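Local coordinates for CheC-like superfamily protein (Shewanella oneidensis, PDB 3H2D) that probably serves chemotaxis as a CheX-type phosphatase that removes the phosphoryl group from the response regulator CheY, at residues B[45-50]-B[92-97]; B[22-27]-B[68-73]. All blocks are in the same frame, centred on the assembly; numbering follows the deposited sequence. Where two conformers were deposited one is given.

Interaction 1: B[45-50]-B[92-97]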
ATOM      1  N   GLY B  45       6.898   2.790   1.764  1.00 22.85           N
ATOM      2  CA  GLY B  45       6.158   3.507   0.723  1.00 22.79           C
ATOM      3  C   GLY B  45       5.624   2.487  -0.291  1.00 22.66           C
ATOM      4  O   GLY B  45       6.384   1.674  -0.798  1.00 23.47           O
ATOM      5  N   LEU B  46       4.316   2.540  -0.549  1.00 21.60           N
ATOM      6  CA  LEU B  46       3.605   1.629  -1.435  1.00 23.72           C
ATOM      7  C   LEU B  46       2.875   2.428  -2.522  1.00 22.35           C
ATOM      8  O   LEU B  46       2.309   3.489  -2.240  1.00 25.50           O
ATOM      9  CB  LEU B  46       2.561   0.816  -0.671  1.00 24.69           C
ATOM     10  CG  LEU B  46       3.041  -0.379   0.155  1.00 29.95           C
ATOM     11  CD1 LEU B  46       3.927   0.082   1.257  1.00 30.83           C
ATOM     12  CD2 LEU B  46       1.781  -1.113   0.715  1.00 27.00           C
ATOM     13  N   ILE B  47       2.878   1.918  -3.748  1.00 22.14           N
ATOM     14  CA  ILE B  47       2.225   2.584  -4.859  1.00 20.71           C
ATOM     15  C   ILE B  47       1.819   1.581  -5.911  1.00 22.32           C
ATOM     16  O   ILE B  47       2.525   0.614  -6.187  1.00 23.28           O
ATOM     17  CB  ILE B  47       3.137   3.698  -5.461  1.00 22.77           C
ATOM     18  CG1 ILE B  47       2.354   4.689  -6.346  1.00 21.84           C
ATOM     19  CG2 ILE B  47       4.442   3.095  -6.140  1.00 23.15           C
ATOM     20  CD1 ILE B  47       3.051   6.044  -6.512  1.00 19.33           C
ATOM     21  N   GLY B  48       0.667   1.827  -6.501  1.00 22.03           N
ATOM     22  CA  GLY B  48       0.197   1.035  -7.644  1.00 22.06           C
ATOM     23  C   GLY B  48       0.603   1.638  -8.965  1.00 22.67           C
ATOM     24  O   GLY B  48       0.846   2.852  -9.066  1.00 23.16           O
HETATM   25  N   MSE B  49       0.643   0.772  -9.990  1.00 22.24           N
HETATM   26  CA  MSE B  49       0.977   1.139 -11.362  1.00 21.75           C
HETATM   27  C   MSE B  49      -0.006   0.494 -12.313  1.00 20.92           C
HETATM   28  O   MSE B  49      -0.382  -0.645 -12.118  1.00 19.67           O
HETATM   29  CB  MSE B  49       2.371   0.667 -11.713  1.00 22.90           C
HETATM   30  CG  MSE B  49       3.447   1.411 -10.947  1.00 24.82           C
HETATM   31 SE   MSE B  49       5.185   0.541 -11.117  0.75 22.14          SE
HETATM   32  CE  MSE B  49       4.849  -0.981  -9.918  1.00 27.39           C
ATOM     33  N   VAL B  50      -0.446   1.253 -13.308  1.00 20.30           N
ATOM     34  CA  VAL B  50      -1.405   0.749 -14.273  1.00 22.02           C
ATOM     35  C   VAL B  50      -0.937   1.175 -15.657  1.00 23.44           C
ATOM     36  O   VAL B  50      -0.652   2.363 -15.890  1.00 23.63           O
ATOM     37  CB  VAL B  50      -2.821   1.267 -14.001  1.00 24.95           C
ATOM     38  CG1 VAL B  50      -3.773   0.796 -15.028  1.00 25.40           C
ATOM     39  CG2 VAL B  50      -3.331   0.800 -12.619  1.00 24.31           C
ATOM     40  N   GLU B  92       7.563  11.023  -0.861  1.00 23.29           N
ATOM     41  CA  GLU B  92       8.307  11.697  -1.940  1.00 24.50           C
ATOM     42  C   GLU B  92       9.384  10.813  -2.528  1.00 23.40           C
ATOM     43  O   GLU B  92       9.548  10.782  -3.734  1.00 22.86           O
ATOM     44  CB  GLU B  92       8.914  13.032  -1.486  1.00 24.72           C
ATOM     45  CG  GLU B  92       7.878  14.126  -1.275  1.00 34.11           C
ATOM     46  CD  GLU B  92       7.040  14.365  -2.561  1.00 43.53           C
ATOM     47  OE1 GLU B  92       7.620  14.344  -3.673  1.00 50.01           O
ATOM     48  OE2 GLU B  92       5.799  14.515  -2.471  1.00 54.90           O
ATOM     49  N   ILE B  93      10.074  10.055  -1.698  1.00 22.22           N
ATOM     50  CA  ILE B  93      11.036   9.071  -2.210  1.00 24.05           C
ATOM     51  C   ILE B  93      10.325   8.066  -3.091  1.00 22.69           C
ATOM     52  O   ILE B  93      10.809   7.710  -4.193  1.00 21.25           O
ATOM     53  CB  ILE B  93      11.801   8.323  -1.054  1.00 24.48           C
ATOM     54  CG1 ILE B  93      12.713   9.317  -0.326  1.00 25.16           C
ATOM     55  CG2 ILE B  93      12.583   7.129  -1.602  1.00 24.00           C
ATOM     56  CD1 ILE B  93      13.378   8.733   0.916  1.00 25.11           C
ATOM     57  N   THR B  94       9.160   7.597  -2.635  1.00 23.15           N
ATOM     58  CA  THR B  94       8.383   6.637  -3.425  1.00 24.07           C
ATOM     59  C   THR B  94       8.009   7.199  -4.809  1.00 24.11           C
ATOM     60  O   THR B  94       8.132   6.488  -5.857  1.00 23.73           O
ATOM     61  CB  THR B  94       7.108   6.210  -2.668  1.00 23.20           C
ATOM     62  OG1 THR B  94       7.482   5.623  -1.428  1.00 25.16           O
ATOM     63  CG2 THR B  94       6.313   5.200  -3.459  1.00 21.02           C
ATOM     64  N   ASN B  95       7.550   8.454  -4.828  1.00 23.16           N
ATOM     65  CA  ASN B  95       7.212   9.086  -6.096  1.00 21.65           C
ATOM     66  C   ASN B  95       8.436   9.209  -7.012  1.00 23.59           C
ATOM     67  O   ASN B  95       8.318   8.998  -8.224  1.00 23.42           O
ATOM     68  CB  ASN B  95       6.654  10.490  -5.903  1.00 24.47           C
ATOM     69  CG  ASN B  95       5.186  10.521  -5.712  1.00 31.26           C
ATOM     70  OD1 ASN B  95       4.449   9.671  -6.221  1.00 29.47           O
ATOM     71  ND2 ASN B  95       4.722  11.557  -4.948  1.00 33.01           N
HETATM   72  N   MSE B  96       9.601   9.559  -6.458  1.00 22.99           N
HETATM   73  CA  MSE B  96      10.791   9.716  -7.305  1.00 25.32           C
HETATM   74  C   MSE B  96      11.350   8.386  -7.817  1.00 24.25           C
HETATM   75  O   MSE B  96      11.809   8.326  -8.949  1.00 21.54           O
HETATM   76  CB  MSE B  96      11.902  10.511  -6.582  1.00 28.17           C
HETATM   77  CG  MSE B  96      11.496  11.888  -6.257  1.00 31.46           C
HETATM   78 SE   MSE B  96      13.062  12.843  -5.516  0.75 29.74          SE
HETATM   79  CE  MSE B  96      12.976  12.155  -3.733  1.00 24.54           C
ATOM     80  N   VAL B  97      11.315   7.330  -6.995  1.00 21.71           N
ATOM     81  CA  VAL B  97      11.729   5.988  -7.433  1.00 21.86           C
ATOM     82  C   VAL B  97      10.839   5.476  -8.589  1.00 21.66           C
ATOM     83  O   VAL B  97      11.317   5.006  -9.646  1.00 19.25           O
ATOM     84  CB  VAL B  97      11.732   5.002  -6.239  1.00 22.83           C
ATOM     85  CG1 VAL B  97      11.949   3.515  -6.716  1.00 22.46           C
ATOM     86  CG2 VAL B  97      12.813   5.445  -5.247  1.00 21.97           C
TER
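Thr94 OG1 gives a hydrogen bond to the carbonyl of Val90, one turn earlier in its own helix, and also packs against Gly45, 3.3 Å from Gly45 CA. With no side chain on Gly45, the strand admits the helix closely, and Gly45 CA lies 5.7 Å from Thr94 CA. The other branch of Thr94 is apolar. Its methyl, Thr94 CG2, meets Ile47 CG2 at 3.9 Å, and the two side chains slide past one another in opposite directions. Ile47 carries CG1 trans to its backbone N (chi1 -163°) and continues nearly extended (chi2 158°), which sends CD1 past Thr94 to Asn95. There Ile47 CD1 lies 3.9 Å from Asn95 OD1, a plain van der Waals contact. Asn95 leaves its helix pointing away from the strand, but its amide turns back so that OD1 reaches Ile47, and the two side chains cross at about a right angle. Asn95 follows Glu92 by three residues, the spacing of the E-x-x-N signature of CheC/CheX phosphatases, and its side chain also touches Pro117, which may correspond to the proline that follows in that signature. The short segments approach to 8.1 Å between axes, at 44° to each other. Strand 43-51 is bonded on its two edges to strands 54-62 and 113-122; its other face sends Leu46 onto Met118 of the second subunit, while helix 8-21 packs beside helix 84-107 through Val97 and Leu14.

Interaction 2: B[22-27]-B[68-73]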
ATOM      1  N   ALA B  22      20.847  11.695  -0.841  1.00 41.37           N
ATOM      2  CA  ALA B  22      20.983  11.447   0.591  1.00 39.24           C
ATOM      3  C   ALA B  22      22.417  11.112   1.011  1.00 38.86           C
ATOM      4  O   ALA B  22      22.648  10.794   2.184  1.00 39.39           O
ATOM      5  CB  ALA B  22      19.988  10.341   1.069  1.00 36.84           C
ATOM      6  N   SER B  23      23.355  11.168   0.061  1.00 37.21           N
ATOM      7  CA  SER B  23      24.752  10.800   0.278  1.00 38.92           C
ATOM      8  C   SER B  23      24.937   9.560   1.167  1.00 39.80           C
ATOM      9  O   SER B  23      25.822   9.534   2.021  1.00 40.53           O
ATOM     10  CB  SER B  23      25.519  11.972   0.887  1.00 40.15           C
ATOM     11  OG  SER B  23      25.352  13.152   0.123  1.00 45.20           O
ATOM     12  N   LEU B  24      24.114   8.537   0.965  1.00 37.61           N
ATOM     13  CA  LEU B  24      24.140   7.353   1.819  1.00 37.85           C
ATOM     14  C   LEU B  24      24.269   6.119   0.918  1.00 38.44           C
ATOM     15  O   LEU B  24      23.366   5.841   0.139  1.00 40.55           O
ATOM     16  CB  LEU B  24      22.840   7.311   2.646  1.00 37.77           C
ATOM     17  CG  LEU B  24      22.764   6.355   3.842  1.00 39.06           C
ATOM     18  CD1 LEU B  24      21.707   6.794   4.830  1.00 38.21           C
ATOM     19  CD2 LEU B  24      22.497   4.924   3.362  1.00 39.53           C
ATOM     20  N   GLU B  25      25.385   5.401   1.035  0.50 37.57           N
ATOM     21  CA  GLU B  25      25.658   4.221   0.207  0.50 38.07           C
ATOM     22  C   GLU B  25      24.826   3.019   0.676  0.50 36.22           C
ATOM     23  O   GLU B  25      25.057   2.495   1.764  0.50 35.02           O
ATOM     24  CB  GLU B  25      27.160   3.880   0.257  0.50 38.79           C
ATOM     25  CG  GLU B  25      27.621   2.738  -0.676  0.50 39.07           C
ATOM     26  CD  GLU B  25      28.923   2.076  -0.202  0.50 40.01           C
ATOM     27  OE1 GLU B  25      29.924   2.144  -0.945  0.50 41.06           O
ATOM     28  OE2 GLU B  25      28.950   1.492   0.919  0.50 41.16           O
ATOM     29  N   LEU B  26      23.828   2.631  -0.124  1.00 35.03           N
ATOM     30  CA  LEU B  26      23.113   1.382   0.075  1.00 34.02           C
ATOM     31  C   LEU B  26      23.812   0.323  -0.762  1.00 35.22           C
ATOM     32  O   LEU B  26      24.139   0.568  -1.923  1.00 38.01           O
ATOM     33  CB  LEU B  26      21.665   1.521  -0.377  1.00 36.07           C
ATOM     34  CG  LEU B  26      20.723   2.247   0.579  1.00 34.77           C
ATOM     35  CD1 LEU B  26      19.373   2.440  -0.101  1.00 36.99           C
ATOM     36  CD2 LEU B  26      20.561   1.509   1.897  1.00 31.80           C
ATOM     37  N   THR B  27      24.064  -0.850  -0.209  1.00 33.03           N
ATOM     38  CA  THR B  27      24.626  -1.925  -1.026  1.00 31.78           C
ATOM     39  C   THR B  27      23.511  -2.915  -1.335  1.00 33.43           C
ATOM     40  O   THR B  27      22.983  -3.533  -0.421  1.00 32.57           O
ATOM     41  CB  THR B  27      25.763  -2.623  -0.323  1.00 31.16           C
ATOM     42  OG1 THR B  27      26.821  -1.686  -0.110  1.00 30.20           O
ATOM     43  CG2 THR B  27      26.299  -3.797  -1.175  1.00 31.14           C
ATOM     44  N   LEU B  68      15.581   7.406   9.228  1.00 22.31           N
ATOM     45  CA  LEU B  68      15.963   8.606   9.964  1.00 23.04           C
ATOM     46  C   LEU B  68      17.320   9.181   9.536  1.00 21.35           C
ATOM     47  O   LEU B  68      17.507  10.412   9.546  1.00 20.90           O
ATOM     48  CB  LEU B  68      15.904   8.379  11.462  1.00 22.65           C
ATOM     49  CG  LEU B  68      14.513   8.115  12.062  1.00 24.25           C
ATOM     50  CD1 LEU B  68      14.666   7.824  13.550  1.00 23.24           C
ATOM     51  CD2 LEU B  68      13.583   9.340  11.834  1.00 20.92           C
ATOM     52  N   GLN B  69      18.269   8.338   9.193  1.00 21.11           N
ATOM     53  CA  GLN B  69      19.526   8.833   8.652  1.00 21.94           C
ATOM     54  C   GLN B  69      19.354   9.436   7.259  1.00 22.25           C
ATOM     55  O   GLN B  69      20.037  10.409   6.922  1.00 20.33           O
ATOM     56  CB  GLN B  69      20.592   7.744   8.575  1.00 21.70           C
ATOM     57  CG  GLN B  69      22.017   8.280   8.288  1.00 24.67           C
ATOM     58  CD  GLN B  69      22.529   9.240   9.331  1.00 29.16           C
ATOM     59  OE1 GLN B  69      22.548   8.916  10.518  1.00 25.32           O
ATOM     60  NE2 GLN B  69      22.958  10.433   8.904  1.00 30.27           N
ATOM     61  N   ILE B  70      18.505   8.817   6.426  1.00 24.02           N
ATOM     62  CA  ILE B  70      18.142   9.347   5.117  1.00 23.75           C
ATOM     63  C   ILE B  70      17.515  10.749   5.299  1.00 23.19           C
ATOM     64  O   ILE B  70      17.902  11.717   4.601  1.00 21.17           O
ATOM     65  CB  ILE B  70      17.176   8.360   4.337  1.00 22.64           C
ATOM     66  CG1 ILE B  70      17.912   7.082   3.925  1.00 25.23           C
ATOM     67  CG2 ILE B  70      16.513   9.016   3.094  1.00 26.02           C
ATOM     68  CD1 ILE B  70      16.972   6.024   3.382  1.00 24.48           C
HETATM   69  N   MSE B  71      16.573  10.883   6.242  1.00 23.17           N
HETATM   70  CA  MSE B  71      16.001  12.189   6.510  1.00 26.10           C
HETATM   71  C   MSE B  71      17.023  13.189   7.011  1.00 22.39           C
HETATM   72  O   MSE B  71      16.966  14.342   6.600  1.00 23.05           O
HETATM   73  CB  MSE B  71      14.857  12.165   7.501  1.00 25.65           C
HETATM   74  CG  MSE B  71      14.028  13.519   7.373  1.00 30.70           C
HETATM   75 SE   MSE B  71      12.555  13.294   8.451  0.75 34.19          SE
HETATM   76  CE  MSE B  71      12.093  15.123   8.907  1.00 28.28           C
ATOM     77  N   GLN B  72      17.930  12.778   7.897  1.00 22.30           N
ATOM     78  CA  GLN B  72      18.984  13.672   8.344  1.00 21.38           C
ATOM     79  C   GLN B  72      19.761  14.217   7.126  1.00 21.83           C
ATOM     80  O   GLN B  72      20.038  15.401   7.057  1.00 21.95           O
ATOM     81  CB  GLN B  72      19.954  12.984   9.292  1.00 21.88           C
ATOM     82  CG  GLN B  72      21.088  13.910   9.812  1.00 22.67           C
ATOM     83  CD  GLN B  72      20.556  15.045  10.689  1.00 27.36           C
ATOM     84  OE1 GLN B  72      19.672  14.838  11.532  1.00 27.51           O
ATOM     85  NE2 GLN B  72      21.037  16.247  10.447  1.00 24.11           N
ATOM     86  N   ASN B  73      20.162  13.313   6.230  1.00 21.42           N
ATOM     87  CA  ASN B  73      21.046  13.677   5.135  1.00 22.71           C
ATOM     88  C   ASN B  73      20.344  14.518   4.061  1.00 22.83           C
ATOM     89  O   ASN B  73      20.931  15.432   3.491  1.00 23.33           O
ATOM     90  CB  ASN B  73      21.603  12.423   4.482  1.00 23.42           C
ATOM     91  CG  ASN B  73      22.616  11.709   5.349  1.00 25.58           C
ATOM     92  OD1 ASN B  73      22.871  12.085   6.496  1.00 25.76           O
ATOM     93  ND2 ASN B  73      23.188  10.662   4.802  1.00 30.73           N
TER
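From CB to ND2, the side chain of Asn73 runs against Ala22, in the loop that follows helix 8-21. Its CB sits against the backbone of Ala22, 3.0 Å from Ala22 O, and Asn73 CB also lies 4.3 Å from the methyl CB of Ala22. Next, Asn73 CG lies 3.3 Å from the same oxygen, Ala22 O, and leads the amide nitrogen out beyond the end of the carbonyl. At the tip, Asn73 ND2 donates to Ala22 O over 2.7 Å with an N-H...O angle of 151°, the oxygen lying close to the plane of the amide and the donor almost in line with the C=O bond. The other end of the amide, Asn73 OD1, accepts a bond of 2.9 Å from Gln69 NE2, one turn earlier in helix 64-75. This donor stands 37° above the carbonyl plane. Fixed at both ends, the amide has little liberty to turn over.

Ala22 belongs to the chain just as it leaves helix 8-21: the next residue, Ser23, takes a left-handed helical backbone conformation, and a backbone bond joins Leu24 to Ile18. Asn73 thus ties helix 64-75 to the C-terminal exit of helix 8-21, from which the chain runs on to strand 27-33, an outermost strand of the sheet within the chain.

Next to these polar bonds the contact is apolar. Leu24 has its CG trans to the backbone N (chi1 -166°), which brings CD1 against helix 64-75, where Leu24 CD1 reaches Gln69 CG at 3.8 Å. The same methyl lies 3.9 Å from Ile70 CG1, the two side chains crossing at about a right angle. Ile70 CG2, on the other branch, faces Ala22 CB at 4.2 Å, and Ile18 touches both Leu24 and Ile70.

In the fold
Along the chain the four segments come in the order 22-27, 45-50, 68-73, 92-97, so that interactions 1 and 2 interlock, each having one segment between those of the other. Their centres lie 18 Å apart. Interaction 1, between the antiparallel sheet and helix 84-107, is centred about 7 Å from the centre of the folded chain, and interaction 2, joining helix 64-75 to the loop leaving helix 8-21, about 14 Å from it. The consecutive helices 64-75 and 84-107 connect them directly: Ile93 CD1 packs on Ile70 CG2 at 3.8 Å. Together the contacts link all three helices with one another and, through interaction 1, with the sheet of the CheX fold.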